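Local coordinates for GDSL-like protein (PDB 7BXD) that probably hydrolyses acyl ester bonds, as a GDSL-like lipase/acylhydrolase of the SGNH hydrolase clan, at residues 52-55 and 56-60; 125-128 and 129-133; 174-177 and 178-182; 185-189 and 190-194. All coordinates share one frame; numbering follows the deposited sequence.

Overall arrangement
Four local contacts at helix ends surround a parallel five-stranded sheet flanked by helices. Interactions 2, 3 and 4 form one cluster: 125-133 starts helix 127-141, while 174-182 and 185-194 start and end helix 176-189. The centres of interactions 2 and 3, and of 2 and 4, lie about 13 Å apart. The two helices are joined by Phe127 and Ala182 packing, and by probable hydrogen bonds between Asp132 OD1 and Tyr190 OH and between Tyr128 OH and Glu185 OE1, each 2.6 Å. Interaction 1 lies about 28 Å, centre to centre, from interactions 2 and 3, beyond the chain's centre. It borders helix 37-40, near the Gly-Asp-Ser sequence that probably carries the nucleophile, as in this family.

Interaction 1 of 4, residues 52-55 and 56-60; sequences ISWT and SHLGA
Ser56 grips the carbonyl oxygen of Ser53 twice. Its OG, set between its own backbone N and carbonyl carbon (chi1 71°), turns back and donates to Ser53 O at 2.8 Å, in the carbonyl plane. Ser56 N reaches the same Ser53 O from above that plane, at 3.0 Å. These bonds close the turn that leads into helix 55-61, and Ser53 braces it further by accepting from Thr55 N through its OG, a nearly straight capping bond (171°); that OG is also bonded to Thr39 O. At His57 the backbone N donates to Trp54 O over 3.1 Å, while the imidazole swings back along the turn. Water 1, in the ring plane and 2.8 Å from His57 NE2, donates to Ile52 O and so ties the ring to the incoming loop. Leu58 N adds a weak bond to Trp54 O. Its side chain lies alongside the indole, CD2 meeting Trp54 CZ3 at the ring edge, 3.9 Å away. Gly59 N stays 4.4 Å from Thr55 O, and water 2 bridges the opening by donating to that oxygen and accepting from Gly59 N at 2.9 Å. Trp54 NE1 is held by Thr38 O, and Thr55 OG1 by Asn69. Trp54, His57 and Leu58 rest against helix 223-240 at Ile233, Ala230 and Ala234, whereas Thr55 faces Cys33 of strand 30-35 and Val67 of strand 66-71.

Interaction 2 of 4, residues 125-128 and 129-133; sequences HEFY and GAVDY
Phe127 and Val131, one helical turn apart, make the apolar contact of this helix start. Methyl CG2 of Val131 stands over one face of the Phe127 ring, 4.1 Å from its centroid, in a CH-pi contact displaced toward the rim, with CE2 the nearest ring atom at 3.9 Å. The ring is there because CG of Phe127 lies anti to its backbone nitrogen (chi1 -165°), beside the carbonyl that points down the helix. The backbone supplies three successive i to i+4 hydrogen bonds. Ala130 N binds Glu126 O at 2.8 Å, which starts the series from the N-cap residue; Val131 N follows to Phe127 O at 3.0 Å, nearly straight at 174°, and Asp132 N to Tyr128 O at 3.1 Å. Polar ends reach outward: Glu126 OE1 to Ser121, Tyr128 OH to Glu185, and the Asp132 carboxylate to both Tyr190 OH and Arg136, the latter a salt bridge, which probably favours its charged form. Helix 127-141 thus lays Phe127, Tyr128 and Val131 on Ala182 and Val186 of helix 176-189, while Ala130 packs on Ile77, Ala78 and, in helix 87-90, Val88.

Interaction 3 of 4, residues 174-177 and 178-182; sequences LTQA and AYVRA
Arg181 N donates to Ala177 O at 2.9 Å and Val180 N to Gln176 O at 3.0 Å, the latter in the carbonyl plane. One step earlier, Ala178 N comes to Thr175 O from above the carbonyl plane, at 3.1 Å, in a tighter i to i+3 turn. Thr175 is the N-cap of helix 176-189: its OG1, held between backbone N and carbonyl carbon (chi1 71°), accepts a weak bond from Ala177 N at 3.3 Å. Water 3 links that OG1 to Arg181 NH1, again weakly. The arginine chain bends at chi3 (-51°) and folds back over the turn, laying one guanidinium face above Ala177 O, which is 3.6 Å from the plane. Farther out, the Gln176 amide is fixed at both ends, by Ser166 OG and Cys153 O, and its chain packs on Tyr198 of helix 197-200. Tyr179 turns its ring edge to the first turn, CD1 lying 3.5 Å from Thr175 O in the ring plane. Leu174 crosses this side chain at about a right angle, bringing its CD1 within 3.9 Å of Tyr179 CE1, while CD2 of the same leucine touches Ala178 CB at 4.1 Å. The phenol OH is bonded to Val114 O, and the ring meets Phe127 edge-to-face. A valine in place of Tyr179 would probably leave Val114 O without this donor and open a gap between Leu174 and Phe127. Leu116 backs both Leu174 and Tyr179 from a loop.

Interaction 4 of 4, residues 185-189 and 190-194; sequences EVCDR and YSVPV
Arg189 lays its aliphatic chain across the Tyr190 ring, with CG above the centre of one face, 3.7 Å from the centroid, in a CH-pi contact. The arginine chain bends at chi2 (73°), and its guanidinium plane stands 74° from the ring. Water 4 joins the two ends, accepting from Arg189 NH2 at 2.8 Å and donating to Tyr190 OH, which is bonded in turn to Asp132 OD1. Val186 runs alongside the tyrosine, its CG1 reaching CE2 of Tyr190 at 4.0 Å. An alanine in place of Tyr190 would probably leave Arg189 CG without its ring platform and Asp132 without one of its partners. Behind this shell a Schellman motif ends helix 176-189: Ser191 takes a positive phi (58°), Val192 N donates to Cys187 O at 2.9 Å, and Ser191 N to Asp188 O at 3.0 Å. The chain then doubles back, so that Cys187 CB meets CG2 of Val194 at 3.8 Å and also touches Val192 CB. Tyr190 rests on Ile135 and Arg136 of helix 127-141, whereas Cys187 and Val192 cover Phe149 of strand 146-150, beside which strand 194-195 forms the edge of the sheet.

Interaction 1 of 4, residues 52-55 and 56-60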
# COMPACT_ATOMS: atom_id res chain seq x y z
N ILE A 52 -15.00 -6.73 -0.27
CA ILE A 52 -14.25 -7.64 0.60
C ILE A 52 -12.97 -7.01 1.14
O ILE A 52 -12.31 -7.61 2.01
CB ILE A 52 -13.93 -9.01 -0.04
CG1 ILE A 52 -12.84 -8.90 -1.13
CG2 ILE A 52 -15.20 -9.67 -0.57
CD1 ILE A 52 -12.22 -10.24 -1.48
N SER A 53 -12.58 -5.84 0.65
CA SER A 53 -11.30 -5.25 1.04
C SER A 53 -11.32 -4.90 2.53
O SER A 53 -12.37 -4.73 3.16
CB SER A 53 -11.07 -3.96 0.26
OG SER A 53 -9.88 -3.33 0.71
N TRP A 54 -10.11 -4.77 3.10
CA TRP A 54 -9.99 -4.23 4.45
C TRP A 54 -10.69 -2.89 4.58
O TRP A 54 -11.14 -2.53 5.68
CB TRP A 54 -8.51 -4.13 4.85
CG TRP A 54 -7.66 -3.30 3.94
CD1 TRP A 54 -6.95 -3.75 2.85
CD2 TRP A 54 -7.39 -1.89 4.04
NE1 TRP A 54 -6.25 -2.71 2.28
CE2 TRP A 54 -6.49 -1.55 2.99
CE3 TRP A 54 -7.79 -0.87 4.93
CZ2 TRP A 54 -5.99 -0.27 2.82
CZ3 TRP A 54 -7.27 0.41 4.77
CH2 TRP A 54 -6.39 0.70 3.72
N THR A 55 -10.78 -2.11 3.48
CA THR A 55 -11.42 -0.79 3.57
C THR A 55 -12.88 -0.90 4.00
O THR A 55 -13.42 0.03 4.61
CB THR A 55 -11.36 -0.05 2.23
OG1 THR A 55 -12.01 -0.81 1.19
CG2 THR A 55 -9.91 0.20 1.81
N SER A 56 -13.53 -2.02 3.68
CA SER A 56 -14.95 -2.19 3.99
C SER A 56 -15.19 -2.46 5.47
O SER A 56 -16.33 -2.32 5.94
CB SER A 56 -15.56 -3.32 3.16
OG SER A 56 -15.09 -4.59 3.60
N HIS A 57 -14.16 -2.88 6.20
CA HIS A 57 -14.27 -3.17 7.63
C HIS A 57 -13.76 -2.01 8.49
O HIS A 57 -14.10 -1.94 9.67
CB HIS A 57 -13.41 -4.40 7.97
CG HIS A 57 -13.83 -5.65 7.27
ND1 HIS A 57 -14.82 -6.47 7.75
CD2 HIS A 57 -13.37 -6.23 6.13
CE1 HIS A 57 -14.97 -7.49 6.93
NE2 HIS A 57 -14.10 -7.37 5.94
N LEU A 58 -12.92 -1.15 7.94
CA LEU A 58 -12.13 -0.26 8.77
C LEU A 58 -13.00 0.79 9.45
O LEU A 58 -12.75 1.16 10.61
CB LEU A 58 -11.06 0.41 7.90
CG LEU A 58 -10.17 1.36 8.67
CD1 LEU A 58 -9.36 0.67 9.78
CD2 LEU A 58 -9.23 2.08 7.70
N GLY A 59 -14.02 1.33 8.76
CA GLY A 59 -14.79 2.43 9.33
C GLY A 59 -15.42 2.06 10.66
O GLY A 59 -15.35 2.82 11.64
N ALA A 60 -16.04 0.88 10.72
CA ALA A 60 -16.68 0.46 11.95
C ALA A 60 -15.66 0.20 13.04
O ALA A 60 -15.92 0.49 14.21
CB ALA A 60 -17.52 -0.79 11.71
O HOH W 1 -13.51 -9.15 3.85
O HOH W 2 -15.40 0.86 6.29

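Interaction 2 of 4, residues 125-128 and 129-133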
# COMPACT_ATOMS: atom_id res chain seq x y z
N HIS A 125 9.87 8.12 -12.18
CA HIS A 125 10.13 6.77 -12.67
C HIS A 125 11.03 5.96 -11.74
O HIS A 125 11.19 4.76 -11.96
CB HIS A 125 10.79 6.81 -14.05
CG HIS A 125 9.94 7.46 -15.09
ND1 HIS A 125 9.96 8.82 -15.29
CD2 HIS A 125 9.05 6.95 -15.97
CE1 HIS A 125 9.13 9.12 -16.28
NE2 HIS A 125 8.55 8.01 -16.69
N GLU A 126 11.67 6.59 -10.75
CA GLU A 126 12.46 5.87 -9.76
C GLU A 126 11.62 5.74 -8.49
O GLU A 126 10.80 6.61 -8.19
CB GLU A 126 13.75 6.62 -9.44
CG GLU A 126 14.79 6.61 -10.54
CD GLU A 126 16.05 7.39 -10.20
OE1 GLU A 126 16.02 8.25 -9.29
OE2 GLU A 126 17.08 7.17 -10.89
N PHE A 127 11.82 4.66 -7.73
CA PHE A 127 11.00 4.47 -6.54
C PHE A 127 11.18 5.61 -5.55
O PHE A 127 10.20 6.13 -5.01
CB PHE A 127 11.31 3.13 -5.90
CG PHE A 127 10.26 2.73 -4.90
CD1 PHE A 127 8.98 2.36 -5.31
CD2 PHE A 127 10.56 2.69 -3.53
CE1 PHE A 127 8.03 1.99 -4.39
CE2 PHE A 127 9.60 2.31 -2.63
CZ PHE A 127 8.33 1.95 -3.06
N TYR A 128 12.44 5.97 -5.24
CA TYR A 128 12.66 7.09 -4.31
C TYR A 128 11.95 8.34 -4.79
O TYR A 128 11.37 9.08 -3.98
CB TYR A 128 14.15 7.39 -4.12
CG TYR A 128 14.88 6.55 -3.08
CD1 TYR A 128 14.84 6.89 -1.73
CD2 TYR A 128 15.68 5.47 -3.46
CE1 TYR A 128 15.56 6.19 -0.78
CE2 TYR A 128 16.40 4.75 -2.51
CZ TYR A 128 16.32 5.11 -1.17
OH TYR A 128 17.02 4.36 -0.24
N GLY A 129 12.06 8.64 -6.08
CA GLY A 129 11.47 9.86 -6.60
C GLY A 129 9.96 9.83 -6.63
O GLY A 129 9.31 10.87 -6.43
N ALA A 130 9.37 8.65 -6.87
CA ALA A 130 7.92 8.55 -6.87
C ALA A 130 7.34 8.72 -5.47
O ALA A 130 6.30 9.37 -5.29
CB ALA A 130 7.51 7.21 -7.47
N VAL A 131 7.96 8.09 -4.46
CA VAL A 131 7.49 8.27 -3.09
C VAL A 131 7.59 9.74 -2.70
O VAL A 131 6.69 10.32 -2.09
CB VAL A 131 8.21 7.34 -2.10
CG1 VAL A 131 7.73 7.60 -0.65
CG2 VAL A 131 7.97 5.87 -2.46
N ASP A 132 8.72 10.38 -3.06
CA ASP A 132 8.91 11.80 -2.80
C ASP A 132 7.80 12.62 -3.46
O ASP A 132 7.21 13.52 -2.83
CB ASP A 132 10.31 12.19 -3.29
CG ASP A 132 10.66 13.62 -3.00
OD1 ASP A 132 11.14 13.88 -1.87
OD2 ASP A 132 10.47 14.47 -3.90
N TYR A 133 7.51 12.33 -4.73
CA TYR A 133 6.42 13.04 -5.42
C TYR A 133 5.11 12.89 -4.67
O TYR A 133 4.35 13.86 -4.53
CB TYR A 133 6.28 12.52 -6.85
CG TYR A 133 5.17 13.21 -7.60
CD1 TYR A 133 3.86 12.71 -7.56
CD2 TYR A 133 5.44 14.37 -8.36
CE1 TYR A 133 2.85 13.34 -8.24
CE2 TYR A 133 4.42 15.01 -9.05
CZ TYR A 133 3.13 14.49 -8.97
OH TYR A 133 2.11 15.15 -9.66

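Interaction 3 of 4, residues 174-177 and 178-182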
# COMPACT_ATOMS: atom_id res chain seq x y z
N LEU A 174 17.39 -6.71 -6.80
CA LEU A 174 16.97 -6.14 -5.53
C LEU A 174 15.93 -7.03 -4.87
O LEU A 174 15.13 -7.67 -5.55
CB LEU A 174 16.34 -4.74 -5.72
CG LEU A 174 17.28 -3.69 -6.30
CD1 LEU A 174 16.51 -2.44 -6.66
CD2 LEU A 174 18.38 -3.38 -5.27
N THR A 175 15.91 -7.05 -3.53
CA THR A 175 14.79 -7.69 -2.83
C THR A 175 13.75 -6.64 -2.44
O THR A 175 13.96 -5.42 -2.57
CB THR A 175 15.22 -8.44 -1.56
OG1 THR A 175 15.56 -7.45 -0.60
CG2 THR A 175 16.40 -9.41 -1.79
N GLN A 176 12.61 -7.12 -1.95
CA GLN A 176 11.57 -6.18 -1.56
C GLN A 176 12.03 -5.27 -0.43
O GLN A 176 11.57 -4.12 -0.33
CB GLN A 176 10.33 -6.96 -1.16
CG GLN A 176 9.11 -6.09 -0.93
CD GLN A 176 7.83 -6.89 -0.74
OE1 GLN A 176 7.73 -8.01 -1.24
NE2 GLN A 176 6.84 -6.33 -0.06
N ALA A 177 12.91 -5.76 0.43
CA ALA A 177 13.41 -4.95 1.54
C ALA A 177 14.07 -3.67 1.08
O ALA A 177 14.01 -2.67 1.80
CB ALA A 177 14.38 -5.76 2.40
N ALA A 178 14.72 -3.66 -0.10
CA ALA A 178 15.34 -2.43 -0.59
C ALA A 178 14.27 -1.37 -0.85
O ALA A 178 14.50 -0.16 -0.62
CB ALA A 178 16.14 -2.70 -1.87
N TYR A 179 13.12 -1.78 -1.41
CA TYR A 179 12.02 -0.85 -1.66
C TYR A 179 11.42 -0.38 -0.34
O TYR A 179 11.09 0.81 -0.18
CB TYR A 179 10.96 -1.50 -2.57
CG TYR A 179 11.46 -1.75 -3.98
CD1 TYR A 179 12.29 -2.85 -4.26
CD2 TYR A 179 11.16 -0.86 -5.00
CE1 TYR A 179 12.79 -3.04 -5.54
CE2 TYR A 179 11.67 -1.04 -6.30
CZ TYR A 179 12.49 -2.14 -6.56
OH TYR A 179 12.99 -2.37 -7.81
N VAL A 180 11.23 -1.29 0.62
CA VAL A 180 10.72 -0.88 1.93
C VAL A 180 11.64 0.15 2.57
O VAL A 180 11.18 1.17 3.10
CB VAL A 180 10.49 -2.11 2.84
CG1 VAL A 180 10.07 -1.68 4.21
CG2 VAL A 180 9.41 -3.05 2.21
N ARG A 181 12.95 -0.10 2.55
CA ARG A 181 13.90 0.84 3.15
C ARG A 181 13.80 2.18 2.46
O ARG A 181 13.85 3.23 3.12
CB ARG A 181 15.31 0.28 3.03
CG ARG A 181 15.66 -0.74 4.10
CD ARG A 181 17.19 -0.98 4.19
NE ARG A 181 17.80 -1.30 2.89
CZ ARG A 181 17.86 -2.50 2.34
NH1 ARG A 181 17.36 -3.56 2.98
NH2 ARG A 181 18.43 -2.65 1.15
N ALA A 182 13.70 2.19 1.13
CA ALA A 182 13.59 3.47 0.41
C ALA A 182 12.35 4.23 0.88
O ALA A 182 12.39 5.45 1.13
CB ALA A 182 13.53 3.21 -1.09
O HOH W 3 18.27 -6.49 1.32

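Interaction 4 of 4, residues 185-189 and 190-194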
# COMPACT_ATOMS: atom_id res chain seq x y z
N GLU A 185 12.94 5.76 4.25
CA GLU A 185 13.85 6.90 4.23
C GLU A 185 13.15 8.16 3.71
O GLU A 185 13.38 9.26 4.23
CB GLU A 185 15.07 6.57 3.39
CG GLU A 185 15.98 5.55 4.09
CD GLU A 185 17.12 5.08 3.23
OE1 GLU A 185 17.28 5.57 2.09
OE2 GLU A 185 17.90 4.22 3.70
N VAL A 186 12.31 8.03 2.66
CA VAL A 186 11.61 9.22 2.17
C VAL A 186 10.58 9.66 3.20
O VAL A 186 10.40 10.87 3.46
CB VAL A 186 10.98 8.98 0.79
CG1 VAL A 186 10.31 10.26 0.29
CG2 VAL A 186 12.02 8.51 -0.20
N CYS A 187 9.85 8.71 3.80
CA CYS A 187 8.93 9.08 4.86
C CYS A 187 9.65 9.82 5.98
O CYS A 187 9.14 10.83 6.51
CB CYS A 187 8.19 7.84 5.37
SG CYS A 187 6.89 7.29 4.23
N ASP A 188 10.83 9.33 6.38
CA ASP A 188 11.59 10.03 7.42
C ASP A 188 11.89 11.47 7.02
O ASP A 188 11.75 12.39 7.84
CB ASP A 188 12.89 9.29 7.73
CG ASP A 188 13.79 10.16 8.61
OD1 ASP A 188 13.55 10.27 9.82
OD2 ASP A 188 14.70 10.83 8.05
N ARG A 189 12.30 11.69 5.77
CA ARG A 189 12.61 13.05 5.33
C ARG A 189 11.48 13.99 5.66
O ARG A 189 11.72 15.14 6.09
CB ARG A 189 12.91 13.06 3.83
CG ARG A 189 12.85 14.42 3.17
CD ARG A 189 13.95 15.31 3.47
NE ARG A 189 13.88 16.47 2.57
CZ ARG A 189 14.78 17.43 2.61
NH1 ARG A 189 15.73 17.30 3.51
NH2 ARG A 189 14.71 18.50 1.79
N TYR A 190 10.24 13.55 5.42
CA TYR A 190 9.05 14.39 5.57
C TYR A 190 8.30 14.12 6.87
O TYR A 190 7.15 14.56 7.01
CB TYR A 190 8.14 14.23 4.36
CG TYR A 190 8.83 14.69 3.09
CD1 TYR A 190 9.11 16.05 2.88
CD2 TYR A 190 9.19 13.78 2.09
CE1 TYR A 190 9.71 16.47 1.71
CE2 TYR A 190 9.81 14.21 0.92
CZ TYR A 190 10.07 15.55 0.73
OH TYR A 190 10.69 16.01 -0.40
N SER A 191 8.93 13.42 7.82
CA SER A 191 8.33 13.17 9.13
C SER A 191 6.98 12.43 9.04
O SER A 191 6.10 12.63 9.88
CB SER A 191 8.20 14.47 9.94
OG SER A 191 9.47 15.10 10.01
N VAL A 192 6.82 11.55 8.05
CA VAL A 192 5.54 10.89 7.80
C VAL A 192 5.35 9.64 8.66
O VAL A 192 6.17 8.72 8.58
CB VAL A 192 5.38 10.52 6.32
CG1 VAL A 192 4.12 9.72 6.06
CG2 VAL A 192 5.35 11.78 5.47
N PRO A 193 4.27 9.52 9.44
CA PRO A 193 4.02 8.27 10.17
C PRO A 193 3.88 7.07 9.24
O PRO A 193 3.32 7.17 8.14
CB PRO A 193 2.71 8.58 10.90
CG PRO A 193 2.65 10.07 11.01
CD PRO A 193 3.24 10.55 9.72
N VAL A 194 4.37 5.92 9.72
CA VAL A 194 4.37 4.67 8.95
C VAL A 194 3.76 3.56 9.79
O VAL A 194 4.09 3.41 10.97
CB VAL A 194 5.80 4.28 8.51
CG1 VAL A 194 5.81 2.93 7.83
CG2 VAL A 194 6.38 5.34 7.59
O HOH W 4 12.75 17.57 0.07